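Side-chain contacts in beta-glucuronidase (Dictyoglomus thermophilum, PDB 6XXW), which probably hydrolyses beta-D-glucuronides, releasing glucuronic acid, as a thermophile's member of glycoside hydrolase family 2: residues 38-43 / 47-52; 66-71 / 557-562; 397-402 / 436-441; 468-473 / 532-537. All coordinates share one frame; numbering follows the deposited sequence. Where two conformers were deposited one is given.

Along the chain contact 1 comes first, closing a hairpin of the N-terminal sugar-binding domain before contact 2 opens at the short helix that follows. Contacts 3 and 4 follow in series within the long span that contact 2 bridges, both in the TIM barrel domain and about 34 Å apart between centres. Contacts 1 and 2 touch: Leu67 and Tyr70 pack on Thr43, and Leu67 also on Phe41 and Met52. Contact 2 joins sugar-binding and barrel domains, and like contact 4, about 7 Å away at the nearest atoms, it reaches the third subunit. Contact 3 is internal to the barrel's helical layer, touching no other chain of the assembly, whereas contacts 2 and 4 lie where subunits meet.

Contact 1 (38-43 / 47-52); sequences VWEFRT and KNYILM
Four backbone hydrogen bonds tie Trp39 to Met52 and Phe41 to Ile50. Met52 N reaches Trp39 O at 2.9 Å, and Ile50 N meets Phe41 O at 2.8 Å in the plane of that carbonyl. Glu40 and Leu51 form the non-hydrogen-bonded pair between them, and past the last pair a water links Thr43 N to Asn48 O.

Apolar contacts fill the face that carries Phe41, Ile50 and Met52. Phe41 and Met52 lie alongside one another with CB on CB at 3.5 Å. Bends at chi2 and chi3, 67° and 62°, fold the methionine back over the phenyl ring, so that Met52 CE sits above its centre, 3.8 Å from the centroid, in a CH-pi contact. The sulfur lies over the same ring at greater distance, a Met-aromatic pair.

The two strands, 32-43 and 50-54, form an antiparallel beta hairpin in the sugar-binding domain. Phe41 is buried within the domain, meeting Tyr76 edge-to-face, while Val38 and Leu51 pack on a second subunit.

Tyr49 gathers the mixed contacts. Glu40 CB approaches its CD1 at 3.6 Å, and the extended Arg42 chain lays CD over the ring face, 3.9 Å from the centroid. The guanidinium stands almost perpendicular to the ring, and NE makes only a weak hydrogen bond to Tyr49 OH at 3.4 Å; Arg42 NH2 bonds to Asp46 O, and the arginine has a cation-pi contact with Tyr75. With an alanine replacing Tyr49, the CG-CD part of Arg42 would probably lose its aromatic neighbour and NE its weak bond, though Asp46 and Tyr75 still hold the end.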
# COMPACT_ATOMS: atom_id res chain seq x y z
N VAL A 38 31.57 -13.45 3.23
CA VAL A 38 31.80 -12.39 2.26
C VAL A 38 32.91 -12.82 1.31
O VAL A 38 34.03 -13.09 1.76
CB VAL A 38 32.15 -11.07 2.95
CG1 VAL A 38 32.40 -9.97 1.92
CG2 VAL A 38 31.06 -10.66 3.91
N TRP A 39 32.62 -12.85 0.01
CA TRP A 39 33.61 -13.21 -1.00
C TRP A 39 33.93 -11.99 -1.86
O TRP A 39 33.19 -11.01 -1.88
CB TRP A 39 33.11 -14.32 -1.91
CG TRP A 39 32.94 -15.69 -1.30
CD1 TRP A 39 32.30 -16.02 -0.14
CD2 TRP A 39 33.39 -16.92 -1.88
NE1 TRP A 39 32.33 -17.39 0.04
CE2 TRP A 39 33.00 -17.96 -1.01
CE3 TRP A 39 34.08 -17.24 -3.05
CZ2 TRP A 39 33.28 -19.30 -1.27
CZ3 TRP A 39 34.37 -18.57 -3.31
CH2 TRP A 39 33.98 -19.58 -2.42
N GLU A 40 35.03 -12.07 -2.61
CA GLU A 40 35.25 -11.07 -3.64
C GLU A 40 34.58 -11.55 -4.93
O GLU A 40 34.44 -12.76 -5.16
CB GLU A 40 36.75 -10.83 -3.85
CG GLU A 40 37.37 -10.03 -2.71
CD GLU A 40 38.84 -9.72 -2.92
OE1 GLU A 40 39.67 -10.53 -2.50
OE2 GLU A 40 39.16 -8.66 -3.49
N PHE A 41 34.17 -10.60 -5.76
CA PHE A 41 33.29 -10.89 -6.89
C PHE A 41 33.61 -9.93 -8.03
O PHE A 41 33.84 -8.74 -7.80
CB PHE A 41 31.81 -10.76 -6.45
CG PHE A 41 30.79 -10.88 -7.57
CD1 PHE A 41 30.48 -9.79 -8.39
CD2 PHE A 41 30.07 -12.05 -7.73
CE1 PHE A 41 29.51 -9.91 -9.40
CE2 PHE A 41 29.09 -12.16 -8.73
CZ PHE A 41 28.82 -11.09 -9.55
N ARG A 42 33.63 -10.45 -9.25
CA ARG A 42 33.82 -9.61 -10.43
C ARG A 42 33.09 -10.23 -11.60
O ARG A 42 32.69 -11.39 -11.56
CB ARG A 42 35.31 -9.44 -10.77
CG ARG A 42 36.01 -10.75 -11.11
CD ARG A 42 37.50 -10.57 -11.36
NE ARG A 42 38.08 -11.84 -11.79
CZ ARG A 42 38.10 -12.23 -13.05
NH1 ARG A 42 38.61 -13.41 -13.37
NH2 ARG A 42 37.60 -11.43 -14.00
N THR A 43 32.90 -9.44 -12.65
CA THR A 43 32.29 -9.93 -13.88
C THR A 43 33.38 -10.16 -14.93
O THR A 43 34.53 -9.78 -14.76
CB THR A 43 31.23 -8.96 -14.42
OG1 THR A 43 31.83 -7.69 -14.71
CG2 THR A 43 30.10 -8.77 -13.41
N LYS A 47 38.90 -6.45 -13.95
CA LYS A 47 39.92 -6.74 -12.94
C LYS A 47 39.55 -6.29 -11.54
O LYS A 47 40.14 -6.78 -10.57
CB LYS A 47 41.25 -6.10 -13.34
N ASN A 48 38.59 -5.38 -11.39
CA ASN A 48 38.22 -4.84 -10.08
C ASN A 48 37.14 -5.71 -9.43
O ASN A 48 36.16 -6.07 -10.08
CB ASN A 48 37.74 -3.40 -10.20
CG ASN A 48 38.87 -2.39 -10.10
OD1 ASN A 48 39.97 -2.71 -9.64
ND2 ASN A 48 38.60 -1.16 -10.53
N TYR A 49 37.33 -6.02 -8.15
CA TYR A 49 36.38 -6.83 -7.39
C TYR A 49 35.45 -5.94 -6.57
O TYR A 49 35.80 -4.82 -6.20
CB TYR A 49 37.11 -7.78 -6.44
CG TYR A 49 37.84 -8.94 -7.09
CD1 TYR A 49 37.19 -10.14 -7.35
CD2 TYR A 49 39.19 -8.84 -7.42
CE1 TYR A 49 37.85 -11.21 -7.93
CE2 TYR A 49 39.86 -9.90 -8.01
CZ TYR A 49 39.18 -11.08 -8.26
OH TYR A 49 39.84 -12.15 -8.85
N ILE A 50 34.25 -6.45 -6.29
CA ILE A 50 33.39 -5.87 -5.25
C ILE A 50 33.18 -6.96 -4.20
O ILE A 50 33.64 -8.09 -4.37
CB ILE A 50 32.04 -5.37 -5.82
CG1 ILE A 50 31.31 -6.50 -6.55
CG2 ILE A 50 32.24 -4.18 -6.76
CD1 ILE A 50 29.88 -6.11 -6.96
N LEU A 51 32.47 -6.64 -3.12
CA LEU A 51 32.13 -7.64 -2.13
C LEU A 51 30.78 -8.27 -2.44
O LEU A 51 29.85 -7.59 -2.88
CB LEU A 51 32.11 -7.04 -0.72
CG LEU A 51 33.45 -6.45 -0.28
CD1 LEU A 51 33.36 -5.88 1.13
CD2 LEU A 51 34.56 -7.50 -0.38
N MET A 52 30.66 -9.57 -2.18
CA MET A 52 29.43 -10.29 -2.47
C MET A 52 29.19 -11.38 -1.44
O MET A 52 30.04 -12.25 -1.24
CB MET A 52 29.50 -10.90 -3.88
CG MET A 52 28.19 -11.49 -4.39
SD MET A 52 26.90 -10.27 -4.69
CE MET A 52 27.64 -9.23 -5.97
O HOH W 1 34.02 -6.51 -11.82

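Contact 2 (66-71 / 557-562); sequences NLRDYV and TKQSIT
Arg68 sets out with CG opposite its backbone N (chi1 -168°) and bends at chi3, 66°, whereas Gln559 runs extended beyond CG (chi2 -174°) to bring its amide up to the guanidinium. The two side chains cross at about a right angle, with the flat groups nearly perpendicular.

The nearest atoms, Arg68 NH2 and Gln559 NE2, are 3.3 Å apart, but both are donors and no hydrogen bond joins them. A water does so instead: it accepts from Arg68 NH2 at 2.9 Å, in the guanidinium plane, and from Gln559 NE2 at 3.1 Å. On its own segment Arg68 forms a salt bridge with Asp69, the first residue beyond the helix, gripping it side-on through NE and NH2. Arg68 NE gives to Asp69 OD1 at 2.9 Å, from above the carboxylate plane, and NH2 gives to OD2 at 2.8 Å on the syn side.

Both polar ends also bond to the third subunit: Arg68 NH1 to its Pro519 O, and Gln559 OE1 from its Met521 N, while Leu520 of that subunit packs on both side chains. The contact thus joins the sugar-binding domain to the TIM barrel domain at a subunit interface.

With its carbonyl oxygen given to Met521 of that subunit, the amide turns NE2 toward the guanidinium; the shared water reconciles two donors, and Asp69 probably offsets much of the arginine's charge.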
# COMPACT_ATOMS: atom_id res chain seq x y z
N ASN A 66 23.17 -2.76 -14.35
CA ASN A 66 23.84 -3.60 -15.33
C ASN A 66 24.32 -4.91 -14.74
O ASN A 66 24.53 -5.87 -15.49
CB ASN A 66 24.98 -2.79 -15.96
CG ASN A 66 24.45 -1.67 -16.88
OD1 ASN A 66 23.57 -1.91 -17.70
ND2 ASN A 66 24.96 -0.46 -16.71
N LEU A 67 24.48 -4.98 -13.42
CA LEU A 67 24.74 -6.27 -12.79
C LEU A 67 23.44 -7.02 -12.52
O LEU A 67 23.37 -8.23 -12.73
CB LEU A 67 25.52 -6.08 -11.49
CG LEU A 67 25.83 -7.40 -10.79
CD1 LEU A 67 26.68 -8.29 -11.71
CD2 LEU A 67 26.54 -7.15 -9.45
N ARG A 68 22.39 -6.32 -12.07
CA ARG A 68 21.08 -6.94 -11.93
C ARG A 68 20.70 -7.74 -13.18
O ARG A 68 20.23 -8.88 -13.10
CB ARG A 68 20.02 -5.87 -11.64
CG ARG A 68 18.68 -6.44 -11.18
CD ARG A 68 17.56 -5.40 -11.29
NE ARG A 68 17.29 -5.04 -12.69
CZ ARG A 68 16.56 -3.99 -13.06
NH1 ARG A 68 16.02 -3.20 -12.14
NH2 ARG A 68 16.36 -3.73 -14.34
N ASP A 69 20.89 -7.15 -14.36
CA ASP A 69 20.46 -7.73 -15.61
C ASP A 69 21.61 -8.38 -16.37
O ASP A 69 21.49 -8.63 -17.58
CB ASP A 69 19.79 -6.67 -16.48
CG ASP A 69 18.54 -6.09 -15.82
OD1 ASP A 69 17.93 -6.78 -14.96
OD2 ASP A 69 18.18 -4.94 -16.16
N TYR A 70 22.71 -8.66 -15.68
CA TYR A 70 23.90 -9.19 -16.33
C TYR A 70 23.65 -10.58 -16.90
O TYR A 70 22.92 -11.38 -16.31
CB TYR A 70 25.05 -9.24 -15.32
CG TYR A 70 26.37 -9.72 -15.87
CD1 TYR A 70 27.20 -8.86 -16.58
CD2 TYR A 70 26.81 -11.03 -15.66
CE1 TYR A 70 28.42 -9.29 -17.08
CE2 TYR A 70 28.03 -11.47 -16.18
CZ TYR A 70 28.83 -10.58 -16.88
OH TYR A 70 30.05 -10.98 -17.38
N VAL A 71 24.24 -10.85 -18.07
CA VAL A 71 24.21 -12.17 -18.68
C VAL A 71 25.63 -12.52 -19.11
O VAL A 71 26.24 -11.79 -19.90
CB VAL A 71 23.26 -12.26 -19.90
CG1 VAL A 71 23.36 -13.64 -20.54
CG2 VAL A 71 21.81 -12.00 -19.48
N THR A 557 9.97 -12.28 -10.91
CA THR A 557 10.00 -12.76 -12.29
C THR A 557 10.74 -11.74 -13.14
O THR A 557 11.03 -10.62 -12.68
CB THR A 557 8.58 -12.94 -12.87
OG1 THR A 557 7.94 -11.66 -12.96
CG2 THR A 557 7.74 -13.84 -11.97
N LYS A 558 11.03 -12.10 -14.39
CA LYS A 558 11.52 -11.09 -15.32
C LYS A 558 10.45 -10.02 -15.53
O LYS A 558 9.27 -10.23 -15.23
CB LYS A 558 11.93 -11.70 -16.66
CG LYS A 558 10.78 -12.09 -17.54
CD LYS A 558 11.22 -12.29 -18.99
CE LYS A 558 11.71 -13.69 -19.24
NZ LYS A 558 12.41 -13.80 -20.56
N GLN A 559 10.87 -8.87 -16.05
CA GLN A 559 9.95 -7.75 -16.18
C GLN A 559 9.09 -7.90 -17.42
O GLN A 559 9.56 -8.30 -18.49
CB GLN A 559 10.72 -6.44 -16.23
CG GLN A 559 11.46 -6.14 -14.94
CD GLN A 559 12.09 -4.78 -14.95
OE1 GLN A 559 11.42 -3.76 -14.77
NE2 GLN A 559 13.39 -4.74 -15.21
N SER A 560 7.81 -7.57 -17.27
CA SER A 560 6.84 -7.65 -18.35
C SER A 560 5.60 -6.88 -17.91
O SER A 560 5.39 -6.67 -16.71
CB SER A 560 6.52 -9.11 -18.71
OG SER A 560 5.53 -9.66 -17.86
N ILE A 561 4.78 -6.46 -18.88
CA ILE A 561 3.57 -5.73 -18.51
C ILE A 561 2.55 -6.61 -17.81
O ILE A 561 1.53 -6.09 -17.33
CB ILE A 561 2.92 -5.05 -19.73
CG1 ILE A 561 2.56 -6.08 -20.82
CG2 ILE A 561 3.84 -3.95 -20.30
CD1 ILE A 561 1.62 -5.51 -21.88
N THR A 562 2.79 -7.92 -17.72
CA THR A 562 1.91 -8.83 -16.99
C THR A 562 2.40 -9.16 -15.58
O THR A 562 1.77 -9.97 -14.89
CB THR A 562 1.72 -10.12 -17.79
OG1 THR A 562 3.00 -10.75 -17.96
CG2 THR A 562 1.12 -9.83 -19.16
O HOH W 2 14.40 -1.77 -15.08

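Contact 3 (397-402 / 436-441); sequences ELIARD and RRLDPT
Ile399 carries the whole contact on its side, using two of its branches against Leu438 and Asp439. Its CD1 meets Leu438 CB at 3.6 Å and approaches Leu438 CD1 at 4.0 Å. The second branch, CG2, faces Asp439 CB at 3.9 Å, so the aspartate offers its methylene to the isoleucine rather than its carboxylate. With CG1 opposite the carbonyl carbon (chi1 -66°) and the chain extended to CD1, the isoleucine reaches the C-terminal end of helix 422-438 from helix 385-402.

What fixes the aspartate lies one shell out. Asp439, the first residue to leave the helix, turns its carboxylate to Thr441. Asp439 OD1 takes a hydrogen bond from Thr441 OG1 at 2.6 Å on its syn lone pair and another from Thr441 N at 3.0 Å, from above the carboxylate plane, the latter closing an Asx turn. OD2 is engaged by a salt bridge to Arg442 and a hydrogen bond from Trp411 NE1.

Trp411, on barrel strand 408-415, also packs against Ile399, so the same indole borders both partners. The contact therefore connects two neighbouring helices of the TIM barrel domain near the strand that lies between them in sequence.

Chemically the junction divides its labour: the side chains meet through carbon atoms alone, while the buried carboxylate is satisfied by four donors and probably kept ionised by the arginine.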
# COMPACT_ATOMS: atom_id res chain seq x y z
N GLU A 397 21.11 -37.50 -10.62
CA GLU A 397 21.70 -36.70 -9.55
C GLU A 397 20.69 -36.40 -8.45
O GLU A 397 21.03 -36.34 -7.25
CB GLU A 397 22.23 -35.37 -10.10
CG GLU A 397 23.42 -35.47 -11.06
CD GLU A 397 23.91 -34.09 -11.53
OE1 GLU A 397 23.86 -33.13 -10.74
OE2 GLU A 397 24.35 -33.98 -12.69
N LEU A 398 19.44 -36.17 -8.84
CA LEU A 398 18.42 -35.77 -7.89
C LEU A 398 18.03 -36.93 -6.98
O LEU A 398 17.96 -36.79 -5.76
CB LEU A 398 17.20 -35.25 -8.65
CG LEU A 398 15.92 -34.98 -7.87
CD1 LEU A 398 16.15 -33.93 -6.79
CD2 LEU A 398 14.82 -34.55 -8.84
N ILE A 399 17.79 -38.10 -7.57
CA ILE A 399 17.46 -39.27 -6.76
C ILE A 399 18.64 -39.68 -5.89
O ILE A 399 18.47 -40.05 -4.73
CB ILE A 399 16.96 -40.40 -7.68
CG1 ILE A 399 15.63 -39.98 -8.32
CG2 ILE A 399 16.84 -41.71 -6.91
CD1 ILE A 399 15.11 -40.92 -9.38
N ALA A 400 19.87 -39.59 -6.43
CA ALA A 400 21.03 -39.92 -5.61
C ALA A 400 21.14 -39.00 -4.40
O ALA A 400 21.55 -39.42 -3.32
CB ALA A 400 22.32 -39.86 -6.45
N ARG A 401 20.77 -37.72 -4.57
CA ARG A 401 20.88 -36.80 -3.44
C ARG A 401 19.79 -37.06 -2.41
O ARG A 401 20.07 -37.06 -1.20
CB ARG A 401 20.80 -35.35 -3.92
CG ARG A 401 21.26 -34.35 -2.86
CD ARG A 401 20.88 -32.93 -3.25
NE ARG A 401 19.44 -32.70 -3.16
CZ ARG A 401 18.85 -31.54 -3.39
NH1 ARG A 401 19.58 -30.47 -3.70
NH2 ARG A 401 17.53 -31.44 -3.31
N ASP A 402 18.55 -37.30 -2.85
CA ASP A 402 17.40 -37.19 -1.96
C ASP A 402 16.70 -38.51 -1.68
O ASP A 402 15.68 -38.51 -0.97
CB ASP A 402 16.41 -36.17 -2.54
CG ASP A 402 16.99 -34.77 -2.56
OD1 ASP A 402 18.01 -34.55 -1.87
OD2 ASP A 402 16.46 -33.88 -3.25
N ARG A 436 11.72 -44.19 -12.92
CA ARG A 436 11.20 -45.36 -12.22
C ARG A 436 12.29 -46.40 -12.00
O ARG A 436 12.31 -47.07 -10.95
CB ARG A 436 10.04 -45.96 -13.02
CG ARG A 436 9.05 -46.77 -12.19
CD ARG A 436 9.09 -48.24 -12.57
NE ARG A 436 8.64 -48.46 -13.94
CZ ARG A 436 7.73 -49.37 -14.29
NH1 ARG A 436 7.17 -50.13 -13.37
NH2 ARG A 436 7.38 -49.51 -15.57
N ARG A 437 13.19 -46.55 -12.97
CA ARG A 437 14.30 -47.50 -12.82
C ARG A 437 15.22 -47.08 -11.68
O ARG A 437 15.70 -47.92 -10.92
CB ARG A 437 15.09 -47.59 -14.13
CG ARG A 437 16.23 -48.59 -14.08
CD ARG A 437 17.16 -48.41 -15.27
NE ARG A 437 18.03 -47.26 -15.10
CZ ARG A 437 19.18 -47.29 -14.44
NH1 ARG A 437 19.59 -48.43 -13.90
NH2 ARG A 437 19.93 -46.20 -14.33
N LEU A 438 15.46 -45.77 -11.56
CA LEU A 438 16.32 -45.26 -10.50
C LEU A 438 15.68 -45.35 -9.13
O LEU A 438 16.38 -45.56 -8.13
CB LEU A 438 16.70 -43.81 -10.79
CG LEU A 438 17.59 -43.55 -12.00
CD1 LEU A 438 17.45 -42.09 -12.43
CD2 LEU A 438 19.04 -43.92 -11.71
N ASP A 439 14.36 -45.18 -9.04
CA ASP A 439 13.68 -45.21 -7.75
C ASP A 439 12.29 -45.83 -7.88
O ASP A 439 11.29 -45.12 -8.05
CB ASP A 439 13.58 -43.82 -7.13
CG ASP A 439 12.91 -43.84 -5.76
OD1 ASP A 439 12.82 -44.95 -5.18
OD2 ASP A 439 12.49 -42.77 -5.26
N PRO A 440 12.18 -47.15 -7.77
CA PRO A 440 10.85 -47.78 -7.81
C PRO A 440 10.03 -47.58 -6.55
O PRO A 440 8.92 -48.12 -6.49
CB PRO A 440 11.17 -49.27 -8.02
CG PRO A 440 12.52 -49.44 -7.47
CD PRO A 440 13.26 -48.16 -7.72
N THR A 441 10.51 -46.83 -5.55
CA THR A 441 9.82 -46.75 -4.27
C THR A 441 8.89 -45.54 -4.14
O THR A 441 8.21 -45.42 -3.12
CB THR A 441 10.82 -46.75 -3.10
OG1 THR A 441 11.46 -45.47 -2.99
CG2 THR A 441 11.88 -47.84 -3.25

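Contact 4 (468-473 / 532-537); sequences RYYSWY and KRFVGV
In the TIM barrel domain, the loop after strand 463-467 passes alongside helix 524-538, and Phe534 reaches from the helix to the loop. Its far end enters the bend of the loop and meets mostly backbone. Phe534 CE2 lies 3.4 Å from Arg468 O, CE1 is 3.6 Å from Tyr470 O, and CZ is 3.7 Å from Tyr470 N. The Tyr470 nitrogen and oxygen both lie at the edge of the ring, near its plane, whereas Arg468 O comes in obliquely. The weakly positive rim at CE1 and CZ thus probably faces Tyr470 O favourably.

Side chains add little by comparison. Arg468 CB touches CE2 and Tyr470 CB touches CZ, each pair at 4.1 Å. Beyond CB the arginine leads away, bent at chi2 (-60°), to a salt bridge with Asp489, and its NH groups bond to Asn449 O and Thr450 O. Tyr470 O, beside the ring edge, also accepts from Ser471 OG at 2.7 Å, in the plane of the carbonyl.

Within the loop, Tyr469 O receives Trp472 N and Tyr473 N, which keeps the turn compact. Without the Phe534 ring, as with an alanine here, helix and loop would probably lose their contact and the backbone around Tyr470 shift more freely. Tyr469 OH is hydrogen-bonded to Glu505, and a Tris molecule, probably from the crystallisation liquor, is bound at Tyr469, while Tyr470 packs on Met162 of the third subunit. This is a loop at the C-terminal end of a barrel strand backed by a surrounding helix, the end at which TIM barrels carry their active sites.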
# COMPACT_ATOMS: atom_id res chain seq x y z
N ARG A 468 -4.81 -25.18 -13.27
CA ARG A 468 -5.97 -24.55 -13.91
C ARG A 468 -6.19 -23.15 -13.34
O ARG A 468 -6.10 -22.94 -12.12
CB ARG A 468 -7.24 -25.40 -13.73
CG ARG A 468 -7.26 -26.67 -14.63
CD ARG A 468 -7.20 -26.28 -16.10
NE ARG A 468 -7.19 -27.42 -17.03
CZ ARG A 468 -6.15 -27.76 -17.79
NH1 ARG A 468 -5.02 -27.06 -17.72
NH2 ARG A 468 -6.24 -28.78 -18.64
N TYR A 469 -6.50 -22.21 -14.23
CA TYR A 469 -6.58 -20.78 -13.93
C TYR A 469 -7.85 -20.17 -14.52
O TYR A 469 -7.85 -19.02 -14.98
CB TYR A 469 -5.33 -20.06 -14.44
CG TYR A 469 -4.10 -20.35 -13.58
CD1 TYR A 469 -3.90 -19.67 -12.38
CD2 TYR A 469 -3.18 -21.32 -13.96
CE1 TYR A 469 -2.78 -19.93 -11.58
CE2 TYR A 469 -2.06 -21.60 -13.17
CZ TYR A 469 -1.88 -20.91 -11.97
OH TYR A 469 -0.78 -21.17 -11.19
N TYR A 470 -8.94 -20.93 -14.52
CA TYR A 470 -10.20 -20.42 -15.04
C TYR A 470 -10.59 -19.15 -14.28
O TYR A 470 -10.49 -19.10 -13.05
CB TYR A 470 -11.29 -21.48 -14.90
CG TYR A 470 -11.01 -22.78 -15.66
CD1 TYR A 470 -10.85 -22.79 -17.03
CD2 TYR A 470 -10.92 -24.00 -14.97
CE1 TYR A 470 -10.62 -23.98 -17.72
CE2 TYR A 470 -10.69 -25.17 -15.65
CZ TYR A 470 -10.55 -25.16 -17.02
OH TYR A 470 -10.31 -26.33 -17.70
N SER A 471 -11.05 -18.15 -15.02
CA SER A 471 -11.45 -16.81 -14.56
C SER A 471 -10.24 -15.90 -14.31
O SER A 471 -10.45 -14.70 -14.03
CB SER A 471 -12.34 -16.83 -13.31
OG SER A 471 -11.57 -16.80 -12.12
N TRP A 472 -9.01 -16.40 -14.42
CA TRP A 472 -7.82 -15.55 -14.34
C TRP A 472 -7.18 -15.37 -15.72
O TRP A 472 -7.23 -14.28 -16.29
CB TRP A 472 -6.78 -16.08 -13.33
CG TRP A 472 -5.67 -15.07 -13.20
CD1 TRP A 472 -4.45 -15.09 -13.83
CD2 TRP A 472 -5.72 -13.84 -12.46
NE1 TRP A 472 -3.73 -13.96 -13.51
CE2 TRP A 472 -4.49 -13.17 -12.68
CE3 TRP A 472 -6.69 -13.24 -11.64
CZ2 TRP A 472 -4.20 -11.94 -12.10
CZ3 TRP A 472 -6.39 -12.00 -11.04
CH2 TRP A 472 -5.14 -11.37 -11.27
N TYR A 473 -6.56 -16.42 -16.28
CA TYR A 473 -5.94 -16.26 -17.59
C TYR A 473 -6.95 -16.37 -18.73
O TYR A 473 -6.71 -15.85 -19.82
CB TYR A 473 -4.83 -17.30 -17.80
CG TYR A 473 -3.57 -17.01 -17.01
CD1 TYR A 473 -2.89 -15.80 -17.18
CD2 TYR A 473 -3.06 -17.93 -16.10
CE1 TYR A 473 -1.73 -15.52 -16.44
CE2 TYR A 473 -1.92 -17.66 -15.37
CZ TYR A 473 -1.26 -16.46 -15.54
OH TYR A 473 -0.12 -16.21 -14.82
N LYS A 532 -11.73 -20.19 -3.21
CA LYS A 532 -12.87 -20.80 -2.53
C LYS A 532 -13.76 -21.57 -3.49
O LYS A 532 -14.23 -22.67 -3.18
CB LYS A 532 -13.68 -19.71 -1.81
CG LYS A 532 -14.95 -20.19 -1.16
CD LYS A 532 -15.60 -19.07 -0.35
CE LYS A 532 -16.39 -18.11 -1.25
NZ LYS A 532 -17.26 -17.18 -0.45
N ARG A 533 -14.00 -21.02 -4.68
CA ARG A 533 -14.88 -21.69 -5.64
C ARG A 533 -14.21 -22.91 -6.25
O ARG A 533 -14.87 -23.92 -6.51
CB ARG A 533 -15.31 -20.70 -6.72
CG ARG A 533 -16.20 -19.58 -6.19
CD ARG A 533 -16.63 -18.66 -7.30
NE ARG A 533 -17.70 -19.26 -8.10
CZ ARG A 533 -18.69 -18.57 -8.66
NH1 ARG A 533 -18.75 -17.25 -8.50
NH2 ARG A 533 -19.62 -19.19 -9.37
N PHE A 534 -12.90 -22.83 -6.49
CA PHE A 534 -12.17 -23.99 -6.99
C PHE A 534 -12.29 -25.17 -6.01
O PHE A 534 -12.63 -26.29 -6.41
CB PHE A 534 -10.70 -23.64 -7.22
CG PHE A 534 -10.38 -23.13 -8.60
CD1 PHE A 534 -10.90 -21.93 -9.07
CD2 PHE A 534 -9.51 -23.84 -9.42
CE1 PHE A 534 -10.57 -21.46 -10.34
CE2 PHE A 534 -9.19 -23.38 -10.69
CZ PHE A 534 -9.71 -22.19 -11.15
N VAL A 535 -12.02 -24.93 -4.72
CA VAL A 535 -12.00 -26.07 -3.80
C VAL A 535 -13.39 -26.61 -3.50
O VAL A 535 -13.53 -27.80 -3.17
CB VAL A 535 -11.23 -25.74 -2.50
CG1 VAL A 535 -9.79 -25.36 -2.84
CG2 VAL A 535 -11.95 -24.65 -1.68
N GLY A 536 -14.44 -25.78 -3.64
CA GLY A 536 -15.79 -26.31 -3.56
C GLY A 536 -16.07 -27.34 -4.63
O GLY A 536 -16.81 -28.31 -4.39
N VAL A 537 -15.49 -27.17 -5.82
CA VAL A 537 -15.61 -28.17 -6.87
C VAL A 537 -14.87 -29.45 -6.47
O VAL A 537 -15.40 -30.56 -6.58
CB VAL A 537 -15.09 -27.62 -8.20
CG1 VAL A 537 -14.97 -28.73 -9.23
CG2 VAL A 537 -15.98 -26.51 -8.72